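Local coordinates for 1,4-dihydroxy-2-naphthoyl-CoA hydrolase (Prochlorococcus marinus, PDB 2HX5), which probably hydrolyses 1,4-dihydroxy-2-naphthoyl-CoA to 1,4-dihydroxy-2-naphthoate and free CoA, a step on the way to phylloquinone (vitamin K1), at residues A[78-83]-A[112-117]; A[32-37]-A[102-107]; A[92-97]-A[140-145]; A[10-15]-A[86-91]; A[97-102]-A[117-122]. One frame throughout, in Å; residues are numbered along the deposited sequence.

Interaction 1. Residues A[78-83]-A[112-117]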
# COMPACT_ATOMS: atom_id res chain seq x y z
N ARG A 78 -13.02 -6.36 16.52
CA ARG A 78 -13.41 -7.66 15.91
C ARG A 78 -12.71 -7.85 14.59
O ARG A 78 -12.48 -6.89 13.89
CB ARG A 78 -14.92 -7.66 15.68
CG ARG A 78 -15.71 -7.58 16.96
CD ARG A 78 -17.17 -7.34 16.76
NE ARG A 78 -17.93 -8.17 17.68
CZ ARG A 78 -18.46 -9.35 17.37
NH1 ARG A 78 -18.35 -9.86 16.14
NH2 ARG A 78 -19.11 -10.03 18.31
N PRO A 79 -12.38 -9.10 14.25
CA PRO A 79 -11.70 -9.33 12.98
C PRO A 79 -12.54 -8.91 11.76
O PRO A 79 -13.77 -9.05 11.74
CB PRO A 79 -11.46 -10.84 12.95
CG PRO A 79 -12.29 -11.38 14.00
CD PRO A 79 -12.61 -10.33 15.00
N ILE A 80 -11.83 -8.42 10.74
CA ILE A 80 -12.44 -7.92 9.54
C ILE A 80 -11.91 -8.75 8.40
O ILE A 80 -10.69 -8.99 8.33
CB ILE A 80 -12.08 -6.41 9.33
CG1 ILE A 80 -12.78 -5.56 10.41
CG2 ILE A 80 -12.44 -5.88 7.87
CD1 ILE A 80 -12.29 -4.10 10.51
N HIS A 81 -12.81 -9.22 7.55
CA HIS A 81 -12.51 -10.24 6.52
C HIS A 81 -12.74 -9.80 5.10
O HIS A 81 -13.56 -8.94 4.84
CB HIS A 81 -13.41 -11.46 6.77
CG HIS A 81 -13.01 -12.24 7.97
ND1 HIS A 81 -13.71 -12.21 9.16
CD2 HIS A 81 -11.96 -13.08 8.17
CE1 HIS A 81 -13.10 -12.98 10.04
NE2 HIS A 81 -12.02 -13.50 9.48
N THR A 82 -12.04 -10.43 4.15
CA THR A 82 -12.27 -10.13 2.74
C THR A 82 -13.76 -10.34 2.37
O THR A 82 -14.38 -11.36 2.70
CB THR A 82 -11.25 -10.87 1.77
OG1 THR A 82 -11.85 -11.11 0.50
CG2 THR A 82 -10.81 -12.21 2.32
N GLY A 83 -14.32 -9.35 1.68
CA GLY A 83 -15.68 -9.38 1.26
C GLY A 83 -16.65 -8.83 2.29
O GLY A 83 -17.81 -8.70 1.94
N ILE A 112 -19.70 -3.12 16.07
CA ILE A 112 -18.51 -2.30 15.85
C ILE A 112 -17.29 -3.19 15.76
O ILE A 112 -17.01 -3.94 16.71
CB ILE A 112 -18.28 -1.27 16.96
CG1 ILE A 112 -19.44 -0.26 17.01
CG2 ILE A 112 -16.98 -0.46 16.72
CD1 ILE A 112 -19.37 0.77 18.17
N ALA A 113 -16.59 -3.17 14.62
CA ALA A 113 -15.40 -3.97 14.45
C ALA A 113 -14.12 -3.17 14.73
O ALA A 113 -13.11 -3.74 15.12
CB ALA A 113 -15.34 -4.50 13.04
N ALA A 114 -14.15 -1.86 14.55
CA ALA A 114 -12.99 -1.00 14.73
C ALA A 114 -13.47 0.44 14.80
O ALA A 114 -14.55 0.81 14.28
CB ALA A 114 -11.99 -1.18 13.58
N HIS A 115 -12.64 1.31 15.39
CA HIS A 115 -12.89 2.72 15.29
C HIS A 115 -11.55 3.44 15.29
O HIS A 115 -10.54 2.87 15.72
CB HIS A 115 -13.80 3.24 16.39
CG HIS A 115 -13.33 2.95 17.77
ND1 HIS A 115 -12.39 3.73 18.41
CD2 HIS A 115 -13.70 2.00 18.66
CE1 HIS A 115 -12.23 3.27 19.65
NE2 HIS A 115 -13.00 2.22 19.81
N ALA A 116 -11.52 4.66 14.76
CA ALA A 116 -10.28 5.39 14.59
C ALA A 116 -10.55 6.86 14.74
O ALA A 116 -11.67 7.35 14.64
CB ALA A 116 -9.69 5.14 13.22
N LEU A 117 -9.48 7.63 14.95
CA LEU A 117 -9.55 9.07 15.13
C LEU A 117 -8.36 9.66 14.39
O LEU A 117 -7.23 9.17 14.56
CB LEU A 117 -9.47 9.41 16.63
CG LEU A 117 -9.56 10.87 16.96
CD1 LEU A 117 -11.03 11.36 16.88
CD2 LEU A 117 -9.10 11.15 18.44
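Ile80 and Ala113 make the tight half of this contact: CG1 of Ile80 lies 3.8 Å from CB of Ala113, and its CD1 goes on to CB of Ala114 at 4.2 Å. Both partners are buried alanines, whose single methyls let the long isoleucine branch come close to the strand. With CG1 anti to its own carbonyl carbon (chi1 -69°), Ile80 lays CG1 and CD1 against those methyls. Beside this apolar patch, Arg78 N donates to Ala113 O at 3.0 Å in a nearly straight bond (169° at the hydrogen). The solvent side is looser. There the exposed Arg78 merely runs its aliphatic part past the strand, CD 3.4 Å from Ile112 O, a carbonyl near the plane of the guanidinium at its edge; a long, flexible chain suits this exposed margin. Trp33 of helix 29-45 also packs on Ile80, and Pro79 O bonds to Arg57 of a second subunit. Ala113 and Ala114 both face Phe106, the signature of a classic beta bulge, here near the start of strand 111-124.

Interaction 2. Residues A[32-37]-A[102-107]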
# COMPACT_ATOMS: atom_id res chain seq x y z
N ARG A 32 -5.96 4.00 5.84
CA ARG A 32 -6.23 4.35 4.44
C ARG A 32 -7.74 4.49 4.18
O ARG A 32 -8.25 5.42 3.55
CB ARG A 32 -5.64 3.32 3.44
CG ARG A 32 -6.04 3.66 2.01
CD ARG A 32 -5.27 2.73 1.08
NE ARG A 32 -5.74 1.34 1.16
CZ ARG A 32 -6.79 0.85 0.53
NH1 ARG A 32 -7.60 1.56 -0.24
NH2 ARG A 32 -7.08 -0.43 0.68
N TRP A 33 -8.49 3.52 4.69
CA TRP A 33 -9.95 3.58 4.53
C TRP A 33 -10.54 4.84 5.17
O TRP A 33 -11.50 5.45 4.67
CB TRP A 33 -10.64 2.36 5.13
CG TRP A 33 -10.23 1.03 4.49
CD1 TRP A 33 -9.48 0.83 3.39
CD2 TRP A 33 -10.49 -0.24 5.03
NE1 TRP A 33 -9.30 -0.51 3.17
CE2 TRP A 33 -9.91 -1.20 4.17
CE3 TRP A 33 -11.18 -0.68 6.17
CZ2 TRP A 33 -9.98 -2.58 4.43
CZ3 TRP A 33 -11.26 -2.03 6.39
CH2 TRP A 33 -10.67 -2.96 5.53
N CYS A 34 -10.02 5.20 6.34
CA CYS A 34 -10.48 6.44 6.98
C CYS A 34 -10.22 7.66 6.13
O CYS A 34 -11.12 8.46 5.84
CB CYS A 34 -9.78 6.62 8.31
SG CYS A 34 -10.24 5.48 9.65
N HIS A 35 -9.00 7.78 5.65
CA HIS A 35 -8.64 8.94 4.86
C HIS A 35 -9.48 9.00 3.59
O HIS A 35 -10.03 10.05 3.20
CB HIS A 35 -7.15 8.96 4.55
CG HIS A 35 -6.61 10.26 4.02
ND1 HIS A 35 -6.93 10.79 2.78
CD2 HIS A 35 -5.71 11.11 4.58
CE1 HIS A 35 -6.22 11.90 2.61
NE2 HIS A 35 -5.52 12.14 3.69
N GLU A 36 -9.61 7.85 2.93
CA GLU A 36 -10.45 7.84 1.72
C GLU A 36 -11.90 8.17 2.01
O GLU A 36 -12.56 8.84 1.22
CB GLU A 36 -10.40 6.47 1.05
CG GLU A 36 -9.06 6.07 0.49
CD GLU A 36 -9.00 4.78 -0.31
OE1 GLU A 36 -10.07 4.15 -0.43
OE2 GLU A 36 -7.91 4.45 -0.81
N SER A 37 -12.44 7.72 3.15
CA SER A 37 -13.83 8.07 3.49
C SER A 37 -14.01 9.54 3.81
O SER A 37 -15.07 10.11 3.58
CB SER A 37 -14.38 7.21 4.63
OG SER A 37 -13.91 7.62 5.90
N VAL A 102 -11.62 13.85 13.02
CA VAL A 102 -12.68 13.01 12.54
C VAL A 102 -12.57 11.67 13.23
O VAL A 102 -11.51 11.08 13.22
CB VAL A 102 -12.67 12.82 11.00
CG1 VAL A 102 -13.90 12.09 10.58
CG2 VAL A 102 -12.51 14.20 10.28
N HIS A 103 -13.70 11.22 13.77
CA HIS A 103 -13.84 9.90 14.35
C HIS A 103 -14.54 9.02 13.31
O HIS A 103 -15.52 9.45 12.66
CB HIS A 103 -14.64 9.96 15.66
CG HIS A 103 -14.78 8.66 16.36
ND1 HIS A 103 -15.85 7.84 16.12
CD2 HIS A 103 -14.04 8.07 17.35
CE1 HIS A 103 -15.78 6.79 16.92
NE2 HIS A 103 -14.69 6.90 17.67
N PHE A 104 -14.08 7.77 13.17
CA PHE A 104 -14.57 6.85 12.20
C PHE A 104 -14.99 5.60 12.94
O PHE A 104 -14.17 4.99 13.65
CB PHE A 104 -13.45 6.48 11.22
CG PHE A 104 -12.83 7.65 10.50
CD1 PHE A 104 -11.82 8.41 11.05
CD2 PHE A 104 -13.31 8.00 9.23
CE1 PHE A 104 -11.26 9.48 10.37
CE2 PHE A 104 -12.74 9.05 8.57
CZ PHE A 104 -11.70 9.78 9.14
N GLU A 105 -16.23 5.16 12.76
CA GLU A 105 -16.69 3.90 13.36
C GLU A 105 -17.01 2.90 12.23
O GLU A 105 -17.74 3.27 11.30
CB GLU A 105 -17.93 4.20 14.18
CG GLU A 105 -18.54 3.06 14.82
CD GLU A 105 -19.84 3.45 15.54
OE1 GLU A 105 -19.80 4.38 16.35
OE2 GLU A 105 -20.88 2.85 15.25
N PHE A 106 -16.48 1.69 12.30
CA PHE A 106 -16.67 0.67 11.27
C PHE A 106 -17.53 -0.42 11.82
O PHE A 106 -17.16 -1.02 12.86
CB PHE A 106 -15.33 0.05 10.90
CG PHE A 106 -14.41 0.99 10.20
CD1 PHE A 106 -13.65 1.87 10.93
CD2 PHE A 106 -14.26 0.98 8.80
CE1 PHE A 106 -12.80 2.76 10.31
CE2 PHE A 106 -13.38 1.84 8.16
CZ PHE A 106 -12.65 2.75 8.92
N ARG A 107 -18.69 -0.67 11.20
CA ARG A 107 -19.58 -1.72 11.65
C ARG A 107 -19.66 -2.82 10.59
O ARG A 107 -19.56 -2.54 9.40
CB ARG A 107 -21.00 -1.19 11.92
CG ARG A 107 -21.17 -0.50 13.26
CD ARG A 107 -22.61 -0.03 13.54
NE ARG A 107 -22.66 0.90 14.68
CZ ARG A 107 -22.90 0.56 15.94
NH1 ARG A 107 -23.20 -0.69 16.28
NH2 ARG A 107 -22.89 1.51 16.88
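The thiol of Cys34 is the bump on which this helix-strand contact turns, filling the hollow between the rings of Phe104 and Phe106. Cys34 CB sits over the centre of the Phe104 ring, 3.6 Å from the centroid and only 2° off the ring normal, a CH-pi contact, while SG leans over the same face, 3.5 Å from Phe104 CG. That sulfur also meets the edge of the second ring, 3.7 Å from Phe106 CZ, so one small polarisable atom serves two sulfur-aromatic contacts. SG is anti to the carbonyl carbon of Cys34 (chi1 -70°), which points it into the cleft. At the edge of Phe104, CE2 lies 3.2 Å from Ser37 OG in one of the serine's two conformers, in which the hydroxyl donates back to Cys34 O. Farther along, the indole edge of Trp33 meets Phe106, CE3 to CE2 3.9 Å. An alanine in place of Phe104 would probably open a gap beneath the helix and leave Cys34 CB without the ring face it rests on. Around this buried seam Leu90 of strand 85-96 and Ile118 of strand 111-124 both pack on Phe104, while Met88 touches Phe106, setting helix 29-45 across three neighbouring strands.

Interaction 3. Residues A[92-97]-A[140-145]; sequences PERLNP and WLEASG
The C-terminal helix 135-143 packs here against the far end of strand 85-96, where Pro92 and Arg94 meet its last turn. Pro92, a compact rigid ring, touches three residues: CB is 3.6 Å from Trp140 CH2 and 3.7 Å from Leu141 CD2, while CG reaches Ser144 CB at 3.8 Å. Proline and indole cross at about a right angle. Trp140 is large enough to reach other helices as well, its NE1 bonded to Ser41 of helix 29-45 and its ring meeting those of Trp7 and Trp38. An alanine here would probably leave Pro92 without its aromatic neighbour and the Ser41 hydroxyl without the indole N-H. This helix lies outside the sheet and central helix that define the hotdog fold, and charge ties its outer edge. In the conformer modelled here, Arg94 CG is anti to the backbone N (chi1 -172°) and the chain bends at chi3, laying one guanidinium face over Leu141 CB. NH1 and NH2 both bond weakly to Glu142 OE1, at 3.1 and 3.2 Å, within a salt bridge; NH2 has a second acid partner in Asp138. A water donates to Leu141 O at 2.8 Å and, weakly, to Pro92 O.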
# COMPACT_ATOMS: atom_id res chain seq x y z
N PRO A 92 -17.13 14.34 12.56
CA PRO A 92 -16.13 15.39 12.62
C PRO A 92 -16.32 16.34 13.81
O PRO A 92 -17.45 16.49 14.29
CB PRO A 92 -16.29 16.12 11.26
CG PRO A 92 -17.40 15.43 10.50
CD PRO A 92 -18.14 14.58 11.49
N GLU A 93 -15.24 16.95 14.28
CA GLU A 93 -15.28 17.91 15.38
C GLU A 93 -14.29 18.99 15.09
O GLU A 93 -13.10 18.72 14.91
CB GLU A 93 -14.92 17.25 16.70
CG GLU A 93 -15.01 18.17 17.91
CD GLU A 93 -14.61 17.49 19.27
OE1 GLU A 93 -14.54 16.25 19.35
OE2 GLU A 93 -14.39 18.22 20.27
N ARG A 94 -14.76 20.24 15.01
CA ARG A 94 -13.87 21.39 15.01
C ARG A 94 -13.26 21.43 16.39
O ARG A 94 -13.98 21.29 17.40
CB ARG A 94 -14.61 22.67 14.70
CG ARG A 94 -13.75 23.88 14.49
CD ARG A 94 -14.60 25.16 14.35
NE ARG A 94 -15.21 25.32 13.01
CZ ARG A 94 -16.50 25.12 12.72
NH1 ARG A 94 -17.37 24.75 13.65
NH2 ARG A 94 -16.93 25.32 11.46
N LEU A 95 -11.95 21.58 16.46
CA LEU A 95 -11.26 21.69 17.72
C LEU A 95 -10.97 23.14 18.06
O LEU A 95 -11.14 23.56 19.19
CB LEU A 95 -9.96 20.88 17.72
CG LEU A 95 -10.09 19.36 17.58
CD1 LEU A 95 -8.74 18.71 17.42
CD2 LEU A 95 -10.80 18.77 18.85
N ASN A 96 -10.59 23.90 17.06
CA ASN A 96 -10.35 25.33 17.20
C ASN A 96 -10.35 25.92 15.77
O ASN A 96 -10.63 25.20 14.81
CB ASN A 96 -9.05 25.53 17.97
CG ASN A 96 -7.82 24.95 17.28
OD1 ASN A 96 -7.57 25.20 16.11
ND2 ASN A 96 -7.04 24.20 18.03
N PRO A 97 -10.10 27.23 15.62
CA PRO A 97 -10.11 27.79 14.25
C PRO A 97 -9.09 27.22 13.28
O PRO A 97 -9.21 27.46 12.06
CB PRO A 97 -9.86 29.30 14.51
CG PRO A 97 -10.44 29.50 15.87
CD PRO A 97 -9.95 28.32 16.62
N TRP A 140 -18.22 22.27 5.75
CA TRP A 140 -18.42 20.88 6.02
C TRP A 140 -18.51 20.57 7.50
O TRP A 140 -19.39 19.83 7.91
CB TRP A 140 -17.32 20.10 5.32
CG TRP A 140 -17.30 18.61 5.58
CD1 TRP A 140 -18.07 17.63 4.99
CD2 TRP A 140 -16.39 17.93 6.44
NE1 TRP A 140 -17.70 16.39 5.48
CE2 TRP A 140 -16.66 16.56 6.35
CE3 TRP A 140 -15.33 18.36 7.27
CZ2 TRP A 140 -15.94 15.60 7.09
CZ3 TRP A 140 -14.63 17.45 7.95
CH2 TRP A 140 -14.93 16.08 7.89
N LEU A 141 -17.60 21.10 8.31
CA LEU A 141 -17.64 20.93 9.76
C LEU A 141 -18.95 21.46 10.32
O LEU A 141 -19.65 20.77 11.09
CB LEU A 141 -16.44 21.62 10.42
CG LEU A 141 -15.11 20.96 10.18
CD1 LEU A 141 -13.95 21.84 10.64
CD2 LEU A 141 -15.03 19.60 10.88
N GLU A 142 -19.34 22.67 9.91
CA GLU A 142 -20.57 23.26 10.41
C GLU A 142 -21.79 22.40 10.02
O GLU A 142 -22.68 22.16 10.88
CB GLU A 142 -20.71 24.69 9.91
CG GLU A 142 -21.71 25.53 10.74
CD GLU A 142 -21.17 25.84 12.16
OE1 GLU A 142 -19.93 25.84 12.33
OE2 GLU A 142 -21.97 26.07 13.09
N ALA A 143 -21.85 21.95 8.76
CA ALA A 143 -22.99 21.19 8.24
C ALA A 143 -23.10 19.85 8.92
O ALA A 143 -24.17 19.27 9.00
CB ALA A 143 -22.92 21.03 6.71
N SER A 144 -21.97 19.33 9.40
CA SER A 144 -21.87 18.01 9.98
C SER A 144 -22.09 18.01 11.49
O SER A 144 -21.93 16.96 12.12
CB SER A 144 -20.49 17.42 9.71
OG SER A 144 -20.26 17.26 8.33
N GLY A 145 -22.38 19.19 12.06
CA GLY A 145 -22.63 19.33 13.51
C GLY A 145 -23.83 18.51 14.00
O GLY A 145 -24.89 19.07 14.33
O HOH W 1 -18.29 19.31 13.05

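Interaction 4. Residues A[10-15]-A[86-91]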
# COMPACT_ATOMS: atom_id res chain seq x y z
N LEU A 10 -21.16 6.07 5.15
CA LEU A 10 -20.55 5.63 3.93
C LEU A 10 -20.40 4.12 4.01
O LEU A 10 -20.68 3.50 5.04
CB LEU A 10 -19.21 6.37 3.71
CG LEU A 10 -19.33 7.91 3.65
CD1 LEU A 10 -17.98 8.60 3.72
CD2 LEU A 10 -20.13 8.36 2.39
N ARG A 11 -20.02 3.50 2.90
CA ARG A 11 -19.93 2.06 2.82
C ARG A 11 -18.69 1.65 2.04
O ARG A 11 -18.29 2.33 1.09
CB ARG A 11 -21.15 1.48 2.11
CG ARG A 11 -21.07 -0.03 1.84
CD ARG A 11 -22.40 -0.50 1.19
NE ARG A 11 -22.43 -1.94 0.90
CZ ARG A 11 -21.81 -2.53 -0.12
NH1 ARG A 11 -21.06 -1.83 -0.98
NH2 ARG A 11 -21.94 -3.85 -0.29
N ARG A 12 -18.08 0.57 2.47
CA ARG A 12 -17.08 -0.07 1.61
C ARG A 12 -16.99 -1.56 1.87
O ARG A 12 -17.38 -2.10 2.91
CB ARG A 12 -15.71 0.57 1.75
CG ARG A 12 -14.96 0.22 3.02
CD ARG A 12 -13.58 0.91 3.06
NE ARG A 12 -12.66 0.50 2.01
CZ ARG A 12 -11.95 1.32 1.19
NH1 ARG A 12 -12.03 2.64 1.18
NH2 ARG A 12 -11.10 0.76 0.37
N VAL A 13 -16.43 -2.22 0.88
CA VAL A 13 -16.25 -3.66 0.91
C VAL A 13 -14.74 -3.94 1.00
O VAL A 13 -13.92 -3.37 0.26
CB VAL A 13 -16.83 -4.37 -0.36
CG1 VAL A 13 -16.71 -5.88 -0.23
CG2 VAL A 13 -18.30 -3.88 -0.59
N VAL A 14 -14.40 -4.81 1.95
CA VAL A 14 -13.04 -5.24 2.20
C VAL A 14 -12.57 -6.11 0.99
O VAL A 14 -13.27 -7.02 0.58
CB VAL A 14 -12.92 -6.06 3.52
CG1 VAL A 14 -11.48 -6.47 3.77
CG2 VAL A 14 -13.51 -5.25 4.72
N ARG A 15 -11.41 -5.80 0.41
CA ARG A 15 -10.92 -6.51 -0.76
C ARG A 15 -9.73 -7.41 -0.39
O ARG A 15 -9.13 -7.26 0.71
CB ARG A 15 -10.55 -5.52 -1.84
CG ARG A 15 -11.75 -4.69 -2.33
CD ARG A 15 -12.84 -5.51 -2.92
NE ARG A 15 -13.99 -4.71 -3.44
CZ ARG A 15 -15.20 -5.22 -3.66
NH1 ARG A 15 -15.49 -6.50 -3.52
NH2 ARG A 15 -16.15 -4.43 -4.11
N LEU A 86 -18.65 -3.06 5.10
CA LEU A 86 -18.50 -2.25 6.28
C LEU A 86 -19.30 -0.95 6.16
O LEU A 86 -19.20 -0.23 5.14
CB LEU A 86 -17.03 -1.87 6.52
CG LEU A 86 -16.06 -3.04 6.66
CD1 LEU A 86 -14.65 -2.42 6.85
CD2 LEU A 86 -16.41 -3.99 7.77
N ALA A 87 -20.05 -0.64 7.20
CA ALA A 87 -20.82 0.59 7.32
C ALA A 87 -19.90 1.54 8.09
O ALA A 87 -19.43 1.17 9.17
CB ALA A 87 -22.11 0.29 8.05
N MSE A 88 -19.56 2.68 7.52
CA MSE A 88 -18.65 3.64 8.12
C MSE A 88 -19.42 4.87 8.54
O MSE A 88 -20.16 5.44 7.77
CB MSE A 88 -17.60 4.04 7.13
CG MSE A 88 -16.69 2.84 6.71
SE MSE A 88 -15.29 3.35 5.50
CE MSE A 88 -16.40 3.65 3.88
N GLU A 89 -19.30 5.26 9.80
CA GLU A 89 -19.93 6.48 10.26
C GLU A 89 -18.87 7.46 10.69
O GLU A 89 -17.99 7.14 11.50
CB GLU A 89 -20.84 6.20 11.44
CG GLU A 89 -21.43 7.50 11.99
CD GLU A 89 -22.74 7.33 12.77
OE1 GLU A 89 -23.16 6.16 13.02
OE2 GLU A 89 -23.31 8.41 13.10
N LEU A 90 -18.92 8.67 10.15
CA LEU A 90 -17.93 9.70 10.42
C LEU A 90 -18.56 10.74 11.35
O LEU A 90 -19.72 11.17 11.18
CB LEU A 90 -17.52 10.43 9.12
CG LEU A 90 -16.45 9.78 8.25
CD1 LEU A 90 -16.90 8.38 7.82
CD2 LEU A 90 -16.15 10.67 7.08
N ARG A 91 -17.76 11.16 12.33
CA ARG A 91 -18.18 12.22 13.24
C ARG A 91 -17.05 13.25 13.34
O ARG A 91 -16.08 13.01 14.08
CB ARG A 91 -18.55 11.66 14.61
CG ARG A 91 -19.81 10.84 14.59
CD ARG A 91 -20.08 10.20 15.95
NE ARG A 91 -21.34 9.43 16.08
CZ ARG A 91 -21.45 8.11 15.89
NH1 ARG A 91 -20.42 7.33 15.46
NH2 ARG A 91 -22.64 7.56 16.12
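Leu10 and Met88 pair in the antiparallel ladder that joins strand 9-13, the outermost on this side of the chain's hotdog sheet, to strand 85-96. Four backbone hydrogen bonds hold it: Leu10 N to Met88 O (2.9 Å) with its return from Met88 N to Leu10 O, and Arg12 N to Leu86 O with its return from Leu86 N to Arg12 O (2.7 Å). Between these rings Arg11 and Ala87 form the non-hydrogen-bonded pair, where Arg11 CA makes a CA-H...O contact with Leu86 O; both are exposed, on the face away from helix 29-45. The opposite face carries Leu10, Arg12, Leu86 and Met88. Val14, just past the strand, sets its methyl CG2 on Leu86 CD1 at 3.7 Å. Arg12 contributes its aliphatic part, while its charged end forms a salt bridge with Glu36 and a cation-pi contact with Trp33 on the helix. Met88, present as selenomethionine, bends at chi3 (-72°), bringing its methyl CE back toward strand 9-13, 3.9 Å from Leu10 CB and 3.8 Å from Arg12 CB.

Interaction 5. Residues A[97-102]-A[117-122]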
# COMPACT_ATOMS: atom_id res chain seq x y z
N PRO A 97 -10.10 27.23 15.62
CA PRO A 97 -10.11 27.79 14.25
C PRO A 97 -9.09 27.22 13.28
O PRO A 97 -9.21 27.46 12.06
CB PRO A 97 -9.86 29.30 14.51
CG PRO A 97 -10.44 29.50 15.87
CD PRO A 97 -9.95 28.32 16.62
N ASN A 98 -8.11 26.50 13.81
CA ASN A 98 -7.01 25.96 13.00
C ASN A 98 -6.92 24.44 12.94
O ASN A 98 -5.97 23.90 12.40
CB ASN A 98 -5.68 26.40 13.61
CG ASN A 98 -5.55 27.92 13.75
OD1 ASN A 98 -6.25 28.70 13.09
ND2 ASN A 98 -4.64 28.33 14.61
N SER A 99 -7.90 23.72 13.49
CA SER A 99 -7.73 22.28 13.63
C SER A 99 -9.08 21.59 13.76
O SER A 99 -10.05 22.14 14.32
CB SER A 99 -6.90 22.01 14.88
OG SER A 99 -6.71 20.65 15.19
N PHE A 100 -9.11 20.33 13.34
CA PHE A 100 -10.28 19.49 13.47
C PHE A 100 -9.84 18.02 13.59
O PHE A 100 -8.69 17.66 13.25
CB PHE A 100 -11.26 19.69 12.30
CG PHE A 100 -10.81 19.14 10.99
CD1 PHE A 100 -9.96 19.86 10.17
CD2 PHE A 100 -11.23 17.88 10.57
CE1 PHE A 100 -9.50 19.36 8.97
CE2 PHE A 100 -10.78 17.37 9.36
CZ PHE A 100 -9.91 18.14 8.56
N GLN A 101 -10.74 17.20 14.08
CA GLN A 101 -10.53 15.74 14.02
C GLN A 101 -11.80 15.08 13.51
O GLN A 101 -12.86 15.69 13.46
CB GLN A 101 -10.05 15.23 15.37
CG GLN A 101 -10.96 15.42 16.47
CD GLN A 101 -10.33 15.08 17.83
OE1 GLN A 101 -9.08 15.06 18.03
NE2 GLN A 101 -11.19 14.75 18.74
N VAL A 102 -11.62 13.85 13.02
CA VAL A 102 -12.68 13.01 12.54
C VAL A 102 -12.57 11.67 13.23
O VAL A 102 -11.51 11.08 13.22
CB VAL A 102 -12.67 12.82 11.00
CG1 VAL A 102 -13.90 12.09 10.58
CG2 VAL A 102 -12.51 14.20 10.28
N LEU A 117 -9.48 7.63 14.95
CA LEU A 117 -9.55 9.07 15.13
C LEU A 117 -8.36 9.66 14.39
O LEU A 117 -7.23 9.17 14.56
CB LEU A 117 -9.47 9.41 16.63
CG LEU A 117 -9.56 10.87 16.96
CD1 LEU A 117 -11.03 11.36 16.88
CD2 LEU A 117 -9.10 11.15 18.44
N ILE A 118 -8.56 10.70 13.58
CA ILE A 118 -7.52 11.37 12.83
C ILE A 118 -7.64 12.85 13.12
O ILE A 118 -8.72 13.42 12.97
CB ILE A 118 -7.64 11.13 11.32
CG1 ILE A 118 -7.47 9.65 10.99
CG2 ILE A 118 -6.54 11.92 10.56
CD1 ILE A 118 -7.51 9.31 9.48
N ARG A 119 -6.56 13.49 13.57
CA ARG A 119 -6.50 14.92 13.86
C ARG A 119 -5.61 15.66 12.91
O ARG A 119 -4.49 15.26 12.68
CB ARG A 119 -6.01 15.11 15.30
CG ARG A 119 -6.06 16.54 15.80
CD ARG A 119 -5.55 16.66 17.27
NE ARG A 119 -6.26 15.74 18.14
CZ ARG A 119 -5.70 14.90 19.04
NH1 ARG A 119 -4.39 14.91 19.33
NH2 ARG A 119 -6.46 14.02 19.67
N HIS A 120 -6.15 16.77 12.37
CA HIS A 120 -5.48 17.60 11.39
C HIS A 120 -5.21 18.99 11.91
O HIS A 120 -6.04 19.53 12.67
CB HIS A 120 -6.39 17.79 10.16
CG HIS A 120 -6.76 16.53 9.42
ND1 HIS A 120 -6.21 16.19 8.20
CD2 HIS A 120 -7.68 15.57 9.72
CE1 HIS A 120 -6.75 15.03 7.81
NE2 HIS A 120 -7.67 14.66 8.69
N LEU A 121 -4.13 19.60 11.44
CA LEU A 121 -3.84 20.99 11.70
C LEU A 121 -3.84 21.69 10.34
O LEU A 121 -3.23 21.17 9.38
CB LEU A 121 -2.45 21.08 12.35
CG LEU A 121 -1.87 22.34 12.93
CD1 LEU A 121 -2.84 23.02 13.89
CD2 LEU A 121 -0.57 21.92 13.66
N ALA A 122 -4.41 22.89 10.30
CA ALA A 122 -4.30 23.73 9.09
C ALA A 122 -3.01 24.55 9.16
O ALA A 122 -2.79 25.27 10.14
CB ALA A 122 -5.53 24.64 8.90
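Gln101 and Arg119 stand side by side on one face of this antiparallel pair, pointing the same way. Followed outward, Gln101 CB lies 3.3 Å from Ile118 O; CG and then CD pass Leu117 CD1; OE1 receives Arg119 NE at 2.9 Å and NH2 at 3.3 Å; NE2 ends beside Leu117 CD1. The NE bond runs almost in line with the amide C=O, and OE1 lies in the guanidinium plane, so a neutral acceptor fixes the arginine's rotation side-on through two nitrogens. On the other face, Phe100 CG stands between the backbone N and carbonyl carbon (chi1 71°), which carries the ring over to His120, with CZ above one face of the imidazole, 3.6 Å from CD2. The two planes are nearly parallel, 8° apart, but slid so far that overlap is slight; His120 CB lies over the Phe100 face. The imidazole keeps a polar bond too, ND1 to Leu67 O. His120 O is gripped by Ser99 OG at 2.8 Å and by Phe100 N from the opposite face of its plane; serine is short enough for its hydroxyl to fold back onto that carbonyl. Backbone bonds at Phe100-His120 and Val102-Ile118 complete the beta hairpin of strands 99-108 and 111-124, central to the hotdog sheet.

All five contacts involve strands of one antiparallel sheet, ordered 9-13, 85-96, 99-108, 111-124, 65-76. Interaction 4 joins the first two strands and interaction 5 the third and fourth, their centres about 21 Å apart on opposite sides of the chain's centre. Interaction 2, about 5 Å from that centre, sets helix 29-45 on the sheet between them, as in hotdog folds, and shares Val102 with interaction 5. Interactions 1 and 3, centres about 25 Å apart, lie toward opposite ends of the sheet. Interactions 4 and 3 follow in series along strand 85-96, whereas interaction 1 crosses both 2 and 4 in chain order, so segments distant in sequence are interlocked. Interactions 1, 2 and 4 also touch a second subunit.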